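Local coordinates for anopheles Plasmodium-responsive Leucine-rich repeat protein 1 (Anopheles gambiae, PDB 3OJA), which is a mosquito leucine-rich repeat protein that probably acts in the immune response to Plasmodium, with a helical region related to the dimerization domain of LRIM1, at residues Y30-D35 with K59-R64; S205-P210 with N221-V226; I336-L341 with K398-R403. All coordinates share one frame; numbering follows the deposited sequence.

Interaction 1: residues Y30-D35 with K59-R64; sequences YDVHID and KNSTMR. With NAG (2-acetamido-2-deoxy-beta-D-glucopyranose), chain H.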
loop_
_atom_site.group_PDB
_atom_site.type_symbol
_atom_site.label_atom_id
_atom_site.label_comp_id
_atom_site.label_asym_id
_atom_site.label_seq_id
_atom_site.Cartn_x
_atom_site.Cartn_y
_atom_site.Cartn_z
ATOM N N TYR B 30 -15.182 -54.947 2.476
ATOM C CA TYR B 30 -16.432 -54.183 2.301
ATOM C C TYR B 30 -17.202 -53.998 3.603
ATOM O O TYR B 30 -16.974 -54.682 4.572
ATOM C CB TYR B 30 -17.334 -54.822 1.263
ATOM C CG TYR B 30 -17.025 -54.500 -0.190
ATOM C CD1 TYR B 30 -17.900 -53.725 -0.935
ATOM C CD2 TYR B 30 -15.895 -55.020 -0.833
ATOM C CE1 TYR B 30 -17.653 -53.425 -2.289
ATOM C CE2 TYR B 30 -15.620 -54.733 -2.187
ATOM C CZ TYR B 30 -16.512 -53.925 -2.919
ATOM O OH TYR B 30 -16.292 -53.605 -4.266
ATOM N N ASP B 31 -18.112 -53.042 3.615
ATOM C CA ASP B 31 -19.015 -52.780 4.753
ATOM C C ASP B 31 -18.480 -53.071 6.184
ATOM O O ASP B 31 -19.217 -53.522 7.064
ATOM C CB ASP B 31 -20.353 -53.472 4.490
ATOM C CG ASP B 31 -20.713 -53.502 2.980
ATOM O OD1 ASP B 31 -20.669 -52.437 2.318
ATOM O OD2 ASP B 31 -21.052 -54.593 2.454
ATOM N N VAL B 32 -17.211 -52.744 6.431
ATOM C CA VAL B 32 -16.616 -52.800 7.787
ATOM C C VAL B 32 -16.935 -51.551 8.617
ATOM O O VAL B 32 -16.706 -50.430 8.148
ATOM C CB VAL B 32 -15.120 -52.863 7.694
ATOM C CG1 VAL B 32 -14.523 -53.039 9.057
ATOM C CG2 VAL B 32 -14.744 -53.976 6.796
ATOM N N HIS B 33 -17.439 -51.722 9.842
ATOM C CA HIS B 33 -17.740 -50.575 10.700
ATOM C C HIS B 33 -17.332 -50.819 12.124
ATOM O O HIS B 33 -17.955 -51.589 12.804
ATOM C CB HIS B 33 -19.219 -50.233 10.632
ATOM C CG HIS B 33 -19.676 -49.871 9.255
ATOM N ND1 HIS B 33 -19.555 -48.594 8.744
ATOM C CD2 HIS B 33 -20.227 -50.622 8.271
ATOM C CE1 HIS B 33 -20.010 -48.581 7.499
ATOM N NE2 HIS B 33 -20.418 -49.799 7.180
ATOM N N ILE B 34 -16.269 -50.162 12.563
ATOM C CA ILE B 34 -15.771 -50.227 13.927
ATOM C C ILE B 34 -16.022 -48.853 14.594
ATOM O O ILE B 34 -15.989 -47.809 13.944
ATOM C CB ILE B 34 -14.273 -50.555 13.889
ATOM C CG1 ILE B 34 -14.057 -51.947 13.371
ATOM C CG2 ILE B 34 -13.618 -50.487 15.247
ATOM C CD1 ILE B 34 -12.647 -52.248 13.103
ATOM N N ASP B 35 -16.366 -48.866 15.871
ATOM C CA ASP B 35 -16.529 -47.644 16.625
ATOM C C ASP B 35 -15.780 -47.797 17.942
ATOM O O ASP B 35 -14.897 -48.647 18.044
ATOM C CB ASP B 35 -17.999 -47.210 16.798
ATOM C CG ASP B 35 -18.880 -48.280 17.374
ATOM O OD1 ASP B 35 -18.551 -48.876 18.435
ATOM O OD2 ASP B 35 -19.944 -48.496 16.768
ATOM N N LYS B 59 -13.972 -50.310 1.360
ATOM C CA LYS B 59 -15.066 -49.674 0.640
ATOM C C LYS B 59 -16.255 -49.636 1.589
ATOM O O LYS B 59 -16.386 -50.515 2.411
ATOM C CB LYS B 59 -15.379 -50.440 -0.646
ATOM C CG LYS B 59 -16.421 -49.776 -1.526
ATOM C CD LYS B 59 -16.569 -50.432 -2.935
ATOM C CE LYS B 59 -17.791 -49.853 -3.747
ATOM N NZ LYS B 59 -17.915 -48.324 -3.848
ATOM N N ASN B 60 -17.102 -48.618 1.501
ATOM C CA ASN B 60 -18.247 -48.469 2.412
ATOM C C ASN B 60 -17.967 -48.812 3.892
ATOM O O ASN B 60 -18.767 -49.476 4.559
ATOM C CB ASN B 60 -19.440 -49.266 1.911
ATOM C CG ASN B 60 -20.751 -48.692 2.379
ATOM O OD1 ASN B 60 -20.768 -47.569 2.879
ATOM N ND2 ASN B 60 -21.860 -49.466 2.271
ATOM N N SER B 61 -16.844 -48.311 4.406
ATOM C CA SER B 61 -16.386 -48.634 5.731
ATOM C C SER B 61 -16.023 -47.404 6.527
ATOM O O SER B 61 -15.655 -46.359 5.964
ATOM C CB SER B 61 -15.147 -49.474 5.611
ATOM O OG SER B 61 -15.363 -50.580 4.775
ATOM N N THR B 62 -16.092 -47.535 7.847
ATOM C CA THR B 62 -15.763 -46.446 8.735
ATOM C C THR B 62 -15.219 -47.065 9.968
ATOM O O THR B 62 -15.884 -47.801 10.652
ATOM C CB THR B 62 -16.980 -45.582 9.147
ATOM O OG1 THR B 62 -17.652 -46.219 10.239
ATOM C CG2 THR B 62 -17.924 -45.361 8.012
ATOM N N MET B 63 -13.987 -46.732 10.264
ATOM C CA MET B 63 -13.264 -47.301 11.385
ATOM C C MET B 63 -12.792 -46.203 12.340
ATOM O O MET B 63 -11.702 -45.620 12.145
ATOM C CB MET B 63 -12.058 -48.027 10.831
ATOM C CG MET B 63 -12.381 -49.342 10.236
ATOM S SD MET B 63 -10.879 -50.223 9.809
ATOM C CE MET B 63 -10.648 -49.728 8.083
ATOM N N ARG B 64 -13.603 -45.912 13.353
ATOM C CA ARG B 64 -13.256 -44.878 14.327
ATOM C C ARG B 64 -11.883 -45.160 14.904
ATOM O O ARG B 64 -11.166 -44.242 15.187
ATOM C CB ARG B 64 -14.284 -44.758 15.474
ATOM C CG ARG B 64 -15.690 -44.315 15.059
ATOM C CD ARG B 64 -16.632 -44.110 16.250
ATOM N NE ARG B 64 -16.809 -42.678 16.408
ATOM C CZ ARG B 64 -17.781 -41.951 15.851
ATOM N NH1 ARG B 64 -18.757 -42.540 15.166
ATOM N NH2 ARG B 64 -17.765 -40.615 16.003
HETATM C C1 NAG H . -22.916 -48.917 3.123
HETATM C C2 NAG H . -23.947 -48.651 2.045
HETATM C C3 NAG H . -25.117 -47.860 2.635
HETATM C C4 NAG H . -25.799 -48.958 3.479
HETATM C C5 NAG H . -24.838 -49.282 4.634
HETATM C C6 NAG H . -25.492 -50.330 5.580
HETATM C C7 NAG H . -23.339 -48.891 -0.265
HETATM C C8 NAG H . -23.147 -48.092 -1.564
HETATM N N2 NAG H . -23.325 -48.103 0.845
HETATM O O3 NAG H . -25.880 -47.258 1.589
HETATM O O4 NAG H . -27.143 -48.752 3.919
HETATM O O5 NAG H . -23.529 -49.712 4.148
HETATM O O6 NAG H . -25.891 -51.553 4.901
HETATM O O7 NAG H . -23.517 -50.165 -0.209
#

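Interaction 2: residues S205-P210 with N221-V226; sequences STLAIP and NSINVV. With NAG (2-acetamido-2-deoxy-beta-D-glucopyranose), chain G.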
loop_
_atom_site.group_PDB
_atom_site.type_symbol
_atom_site.label_atom_id
_atom_site.label_comp_id
_atom_site.label_asym_id
_atom_site.label_seq_id
_atom_site.Cartn_x
_atom_site.Cartn_y
_atom_site.Cartn_z
ATOM N N SER B 205 8.574 -17.163 9.767
ATOM C CA SER B 205 9.093 -15.830 9.562
ATOM C C SER B 205 10.578 -15.870 9.089
ATOM O O SER B 205 11.155 -14.872 8.625
ATOM C CB SER B 205 8.870 -15.004 10.835
ATOM O OG SER B 205 9.711 -15.592 11.810
ATOM N N THR B 206 11.192 -17.024 9.196
ATOM C CA THR B 206 12.490 -17.216 8.577
ATOM C C THR B 206 12.385 -18.472 7.763
ATOM O O THR B 206 11.665 -19.358 8.146
ATOM C CB THR B 206 13.565 -17.423 9.600
ATOM O OG1 THR B 206 13.656 -16.256 10.401
ATOM C CG2 THR B 206 14.913 -17.695 8.939
ATOM N N LEU B 207 13.090 -18.554 6.649
ATOM C CA LEU B 207 12.996 -19.710 5.790
ATOM C C LEU B 207 14.406 -20.286 5.517
ATOM O O LEU B 207 15.185 -19.688 4.783
ATOM C CB LEU B 207 12.340 -19.253 4.516
ATOM C CG LEU B 207 12.279 -20.368 3.506
ATOM C CD1 LEU B 207 11.200 -21.323 3.989
ATOM C CD2 LEU B 207 12.023 -19.868 2.079
ATOM N N ALA B 208 14.789 -21.407 6.117
ATOM C CA ALA B 208 16.103 -21.948 5.791
ATOM C C ALA B 208 15.916 -22.838 4.574
ATOM O O ALA B 208 14.954 -23.600 4.548
ATOM C CB ALA B 208 16.625 -22.711 6.923
ATOM N N ILE B 209 16.784 -22.755 3.559
ATOM C CA ILE B 209 16.566 -23.459 2.292
ATOM C C ILE B 209 17.684 -24.462 2.082
ATOM O O ILE B 209 18.864 -24.111 2.114
ATOM C CB ILE B 209 16.547 -22.504 1.085
ATOM C CG1 ILE B 209 15.329 -21.565 1.125
ATOM C CG2 ILE B 209 16.450 -23.272 -0.163
ATOM C CD1 ILE B 209 15.260 -20.642 -0.067
ATOM N N PRO B 210 17.329 -25.736 1.887
ATOM C CA PRO B 210 18.387 -26.737 1.947
ATOM C C PRO B 210 19.136 -26.723 0.649
ATOM O O PRO B 210 18.752 -25.988 -0.281
ATOM C CB PRO B 210 17.634 -28.017 2.083
ATOM C CG PRO B 210 16.203 -27.696 1.516
ATOM C CD PRO B 210 16.051 -26.259 1.402
ATOM N N ASN B 221 3.390 -16.987 4.039
ATOM C CA ASN B 221 3.889 -16.988 5.402
ATOM C C ASN B 221 4.062 -15.544 5.947
ATOM O O ASN B 221 3.325 -14.673 5.554
ATOM C CB ASN B 221 5.171 -17.838 5.518
ATOM C CG ASN B 221 4.866 -19.357 5.569
ATOM O OD1 ASN B 221 4.708 -19.924 6.637
ATOM N ND2 ASN B 221 4.755 -19.988 4.406
ATOM N N SER B 222 4.983 -15.318 6.876
ATOM C CA SER B 222 5.492 -14.004 7.108
ATOM C C SER B 222 7.001 -13.960 6.998
ATOM O O SER B 222 7.661 -13.443 7.848
ATOM C CB SER B 222 5.166 -13.580 8.508
ATOM O OG SER B 222 3.893 -14.002 8.875
ATOM N N ILE B 223 7.582 -14.466 5.947
ATOM C CA ILE B 223 9.027 -14.603 5.918
ATOM C C ILE B 223 9.684 -13.230 5.712
ATOM O O ILE B 223 9.220 -12.438 4.886
ATOM C CB ILE B 223 9.410 -15.605 4.804
ATOM C CG1 ILE B 223 8.843 -16.964 5.129
ATOM C CG2 ILE B 223 10.828 -15.700 4.655
ATOM C CD1 ILE B 223 8.887 -17.903 4.004
ATOM N N ASN B 224 10.727 -12.920 6.462
ATOM C CA ASN B 224 11.501 -11.719 6.162
ATOM C C ASN B 224 12.944 -12.049 6.018
ATOM O O ASN B 224 13.715 -11.169 5.688
ATOM C CB ASN B 224 11.366 -10.537 7.184
ATOM C CG ASN B 224 11.511 -10.985 8.650
ATOM O OD1 ASN B 224 12.177 -12.009 8.969
ATOM N ND2 ASN B 224 10.846 -10.249 9.565
ATOM N N VAL B 225 13.329 -13.284 6.297
ATOM C CA VAL B 225 14.733 -13.640 6.253
ATOM C C VAL B 225 14.851 -14.964 5.548
ATOM O O VAL B 225 14.168 -15.901 5.917
ATOM C CB VAL B 225 15.319 -13.798 7.661
ATOM C CG1 VAL B 225 16.700 -14.371 7.556
ATOM C CG2 VAL B 225 15.339 -12.463 8.412
ATOM N N VAL B 226 15.693 -15.059 4.535
ATOM C CA VAL B 226 15.953 -16.326 3.886
ATOM C C VAL B 226 17.425 -16.706 4.144
ATOM O O VAL B 226 18.299 -15.844 4.067
ATOM C CB VAL B 226 15.759 -16.193 2.355
ATOM C CG1 VAL B 226 16.007 -17.528 1.655
ATOM C CG2 VAL B 226 14.432 -15.571 2.012
HETATM C C1 NAG G . 7.964 -7.754 8.845
HETATM C C2 NAG G . 7.116 -7.954 10.070
HETATM C C3 NAG G . 7.370 -6.949 11.187
HETATM C C4 NAG G . 8.855 -6.881 11.487
HETATM C C5 NAG G . 9.672 -6.746 10.184
HETATM C C6 NAG G . 11.161 -6.867 10.472
HETATM C C7 NAG G . 4.905 -8.671 9.988
HETATM C C8 NAG G . 3.499 -8.348 9.609
HETATM N N2 NAG G . 5.774 -7.713 9.678
HETATM O O3 NAG G . 6.630 -7.199 12.367
HETATM O O4 NAG G . 9.048 -5.797 12.387
HETATM O O5 NAG G . 9.314 -7.712 9.193
HETATM O O6 NAG G . 11.470 -8.097 11.109
HETATM O O7 NAG G . 5.240 -9.740 10.554
#

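Interaction 3: residues I336-L341 with K398-R403; sequences IVTLKL and KPYLDR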
loop_
_atom_site.group_PDB
_atom_site.type_symbol
_atom_site.label_atom_id
_atom_site.label_comp_id
_atom_site.label_asym_id
_atom_site.label_seq_id
_atom_site.Cartn_x
_atom_site.Cartn_y
_atom_site.Cartn_z
ATOM N N ILE B 336 3.421 5.456 -13.713
ATOM C CA ILE B 336 4.514 5.661 -14.619
ATOM C C ILE B 336 4.189 6.838 -15.564
ATOM O O ILE B 336 3.083 6.999 -16.099
ATOM C CB ILE B 336 4.866 4.349 -15.275
ATOM C CG1 ILE B 336 5.355 3.405 -14.159
ATOM C CG2 ILE B 336 5.952 4.540 -16.291
ATOM C CD1 ILE B 336 5.422 1.919 -14.580
ATOM N N VAL B 337 5.148 7.716 -15.692
ATOM C CA VAL B 337 4.969 8.860 -16.545
ATOM C C VAL B 337 5.449 8.660 -17.982
ATOM O O VAL B 337 4.768 9.113 -18.859
ATOM C CB VAL B 337 5.636 10.095 -15.929
ATOM C CG1 VAL B 337 5.453 11.326 -16.834
ATOM C CG2 VAL B 337 5.090 10.268 -14.493
ATOM N N THR B 338 6.595 8.016 -18.221
ATOM C CA THR B 338 7.052 7.797 -19.583
ATOM C C THR B 338 7.578 6.409 -19.761
ATOM O O THR B 338 8.065 5.831 -18.816
ATOM C CB THR B 338 8.186 8.751 -19.988
ATOM O OG1 THR B 338 9.351 8.518 -19.194
ATOM C CG2 THR B 338 7.740 10.225 -19.902
ATOM N N LEU B 339 7.521 5.863 -20.971
ATOM C CA LEU B 339 8.110 4.552 -21.205
ATOM C C LEU B 339 8.696 4.503 -22.614
ATOM O O LEU B 339 8.154 5.124 -23.513
ATOM C CB LEU B 339 7.066 3.468 -20.987
ATOM C CG LEU B 339 7.419 2.078 -21.485
ATOM C CD1 LEU B 339 8.460 1.462 -20.613
ATOM C CD2 LEU B 339 6.173 1.252 -21.509
ATOM N N LYS B 340 9.793 3.787 -22.831
ATOM C CA LYS B 340 10.551 3.935 -24.096
ATOM C C LYS B 340 10.998 2.555 -24.603
ATOM O O LYS B 340 11.660 1.815 -23.833
ATOM C CB LYS B 340 11.772 4.853 -23.864
ATOM C CG LYS B 340 12.249 5.595 -25.113
ATOM C CD LYS B 340 13.512 6.489 -24.822
ATOM C CE LYS B 340 14.659 6.422 -25.968
ATOM N NZ LYS B 340 14.524 7.366 -27.170
ATOM N N LEU B 341 10.592 2.173 -25.843
ATOM C CA LEU B 341 10.910 0.830 -26.403
ATOM C C LEU B 341 11.549 1.016 -27.765
ATOM O O LEU B 341 11.175 1.936 -28.462
ATOM C CB LEU B 341 9.699 -0.025 -26.528
ATOM C CG LEU B 341 8.921 -0.466 -25.289
ATOM C CD1 LEU B 341 7.749 -1.317 -25.702
ATOM C CD2 LEU B 341 9.770 -1.202 -24.213
ATOM N N LYS B 398 7.106 19.358 -19.743
ATOM C CA LYS B 398 8.017 18.812 -18.760
ATOM C C LYS B 398 7.232 17.936 -17.787
ATOM O O LYS B 398 6.939 18.360 -16.670
ATOM C CB LYS B 398 8.721 19.937 -18.014
ATOM C CG LYS B 398 9.165 21.064 -18.901
ATOM C CD LYS B 398 10.074 22.030 -18.135
ATOM C CE LYS B 398 11.252 22.493 -19.030
ATOM N NZ LYS B 398 10.766 23.182 -20.282
ATOM N N PRO B 399 6.943 16.686 -18.203
ATOM C CA PRO B 399 5.975 15.849 -17.483
ATOM C C PRO B 399 6.465 15.624 -16.038
ATOM O O PRO B 399 5.670 15.828 -15.125
ATOM C CB PRO B 399 5.936 14.525 -18.285
ATOM C CG PRO B 399 6.958 14.659 -19.320
ATOM C CD PRO B 399 7.780 15.885 -19.109
ATOM N N TYR B 400 7.713 15.224 -15.831
ATOM C CA TYR B 400 8.175 15.005 -14.481
ATOM C C TYR B 400 8.069 16.263 -13.613
ATOM O O TYR B 400 7.698 16.138 -12.433
ATOM C CB TYR B 400 9.563 14.346 -14.408
ATOM C CG TYR B 400 9.524 12.959 -14.950
ATOM C CD1 TYR B 400 8.891 11.936 -14.235
ATOM C CD2 TYR B 400 10.041 12.683 -16.211
ATOM C CE1 TYR B 400 8.803 10.668 -14.738
ATOM C CE2 TYR B 400 9.955 11.424 -16.756
ATOM C CZ TYR B 400 9.333 10.406 -16.006
ATOM O OH TYR B 400 9.233 9.163 -16.564
ATOM N N LEU B 401 8.308 17.463 -14.154
ATOM C CA LEU B 401 8.193 18.648 -13.314
ATOM C C LEU B 401 6.728 18.808 -12.943
ATOM O O LEU B 401 6.350 19.141 -11.818
ATOM C CB LEU B 401 8.716 19.893 -14.016
ATOM C CG LEU B 401 8.432 21.212 -13.287
ATOM C CD1 LEU B 401 9.139 21.220 -11.993
ATOM C CD2 LEU B 401 8.800 22.365 -14.134
ATOM N N ASP B 402 5.899 18.553 -13.917
ATOM C CA ASP B 402 4.502 18.656 -13.742
ATOM C C ASP B 402 3.956 17.744 -12.656
ATOM O O ASP B 402 2.994 18.131 -11.969
ATOM C CB ASP B 402 3.865 18.209 -15.023
ATOM C CG ASP B 402 2.402 18.327 -14.984
ATOM O OD1 ASP B 402 2.009 19.505 -15.101
ATOM O OD2 ASP B 402 1.688 17.288 -14.829
ATOM N N ARG B 403 4.493 16.513 -12.571
ATOM C CA ARG B 403 3.967 15.529 -11.675
ATOM C C ARG B 403 4.470 15.929 -10.316
ATOM O O ARG B 403 3.784 15.734 -9.330
ATOM C CB ARG B 403 4.412 14.092 -12.003
ATOM C CG ARG B 403 3.966 13.552 -13.337
ATOM C CD ARG B 403 2.527 13.790 -13.565
ATOM N NE ARG B 403 2.045 13.223 -14.807
ATOM C CZ ARG B 403 2.140 13.814 -16.010
ATOM N NH1 ARG B 403 2.735 14.979 -16.213
ATOM N NH2 ARG B 403 1.644 13.201 -17.061
#

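Interaction 1: residues Y30-D35 with K59-R64
V32, H33 and I34 pair in parallel with S61, T62 and M63 where two successive turns of the leucine-rich repeat solenoid stack near its N-terminal end. The segment directions differ by only 9°, and the register is one to one from Y30 opposite K59 to D35 opposite R64. Three backbone bonds hold the pair: T62 N to V32 O (3.0 Å), I34 N to T62 O (3.1 Å) and R64 N to I34 O (3.1 Å). A fourth uses a side chain. S61 OG, on the inner side, accepts V32 N at 3.3 Å while donating to K59 O at 2.6 Å; the one hydroxyl thereby links the K59 carbonyl of its own turn to V32 N of the preceding turn. Inward-facing I34 and M63 meet through I34 CD1 and M63 CG (4.1 Å). On the other face H33 ND1 and T62 OG1 share a weak hydrogen bond at the edge of the imidazole. Near the start of the pair, K59 runs alongside Y30. K59 CB lies over the ring face, 4.1 Å from the Y30 centroid and 12° off the normal, a CH-pi contact, while CG, anti to the backbone N (chi1 -175°), carries CD along the ring toward CE1. N60 ND2 is covalently bonded to C1 of an N-acetylglucosamine; the hydrogen bond from N60 ND2 to D31 OD1 is weak. D31 and N60 have matching left-handed backbone angles, as expected of equivalent positions in adjacent turns. Outside the pair, the R64 guanidinium forms a salt bridge with E88, extending the contacts into the following turn. S61 falls two residues before M63, where the repeat consensus usually has asparagine, and its bridging hydroxyl is consistent with that role: the arrangement is typical of stacked leucine-rich repeat turns.

Interaction 2: residues S205-P210 with N221-V226
S205 begins the pairing by offering its carbonyl to the next turn: S205 O accepts N224 N at 2.9 Å with an N-H...O angle of 168°, the donor tilted from the carbonyl plane. The N224 side chain folds back beside the S205 carbonyl, and N224 ND2 donates to O5 of an N-acetylglucosamine at 3.0 Å. T206 lies beside V225 and points the same way, its CG2 4.0 Å from V225 CG1. L207 does two jobs. Its N reaches V225 O at 3.0 Å, a bond of the parallel pairing in which T206 faces V225 and L207 faces V226, and its CB, on the inner side, packs on I223 CD1 at 3.7 Å, the two side chains crossing at a slant. I209 and V226 cross at an angle, I209 CD1 meeting V226 CG1 at 3.6 Å. P210 O is a hydrogen-bond acceptor for N231 of the following loop. In the solenoid, strands 206-208 and 225-227 form a short two-stranded parallel pair distinct from the main row that holds 196-198 and 215-217; no helix lies between the segments, L207 and I209 make backbone hydrogen bonds with R227, and I209 also rests on Y253.

Interaction 3: residues I336-L341 with K398-R403
V337 fits against P399, Y400 and R403, joining a loop of the last leucine-rich repeats to the first turn of helix 399-415. The contact is buried and side-chain driven: the nearest CA atoms, those of V337 and P399, are 7.1 Å apart. With V337 CG1 anti to the backbone N (chi1 180°), that methyl reaches P399 CB at 3.5 Å. It also lies over one face of the Y400 ring, offset toward the rim, 4.2 Å from the centroid and 20° off the normal, a CH-pi contact. The same methyl stands over the centre of the R403 guanidinium, while V337 CG2 touches R403 CG at 3.7 Å. The valine and tyrosine side chains run antiparallel alongside one another, closest between V337 CB and Y400 CE1 at 3.4 Å, and the tyrosine reaches on to T338.

A second shell fixes these groups. R403 NE forms a salt bridge with D356, and R403 NH1 is 2.9 Å from D402 OD2, a salt bridge within the helix; D402 OD1 in turn pairs with K394. P399 and V337 both lean on D358, in strand 357-358 next to C359, which is disulfide-bonded to C393, and the Y400 ring also meets H315 with planes about 40° apart. Apolar side chains of the other protein chain pack on Y400 and R403, so the junction also takes part in contact with that chain.

At the polar end, Y400 OH donates to T338 OG1 at 2.7 Å, with that oxygen near the ring plane at its edge; T338 OG1 also hydrogen-bonds to E317 OE1.

The three contacts follow one another along the chain, 30-64, then 205-226, then 336-403, and trace the repeat solenoid from its N-terminal end to the junction with the helical region. Interactions 1 and 2 lie 43 Å apart between centres, and 2 and 3 37 Å; interactions 1 and 3, 70 Å apart, lie on opposite sides of the chain's centre. None touches another. Interactions 1 and 2 are both two-stranded parallel pairings between neighbouring turns, separate from the long row of parallel strands; interaction 3 instead joins a repeat loop to helix 399-415. The two strand pairings are examples of the turn-to-turn stacking of the solenoid, and side-chain packing sets the helix against its far end.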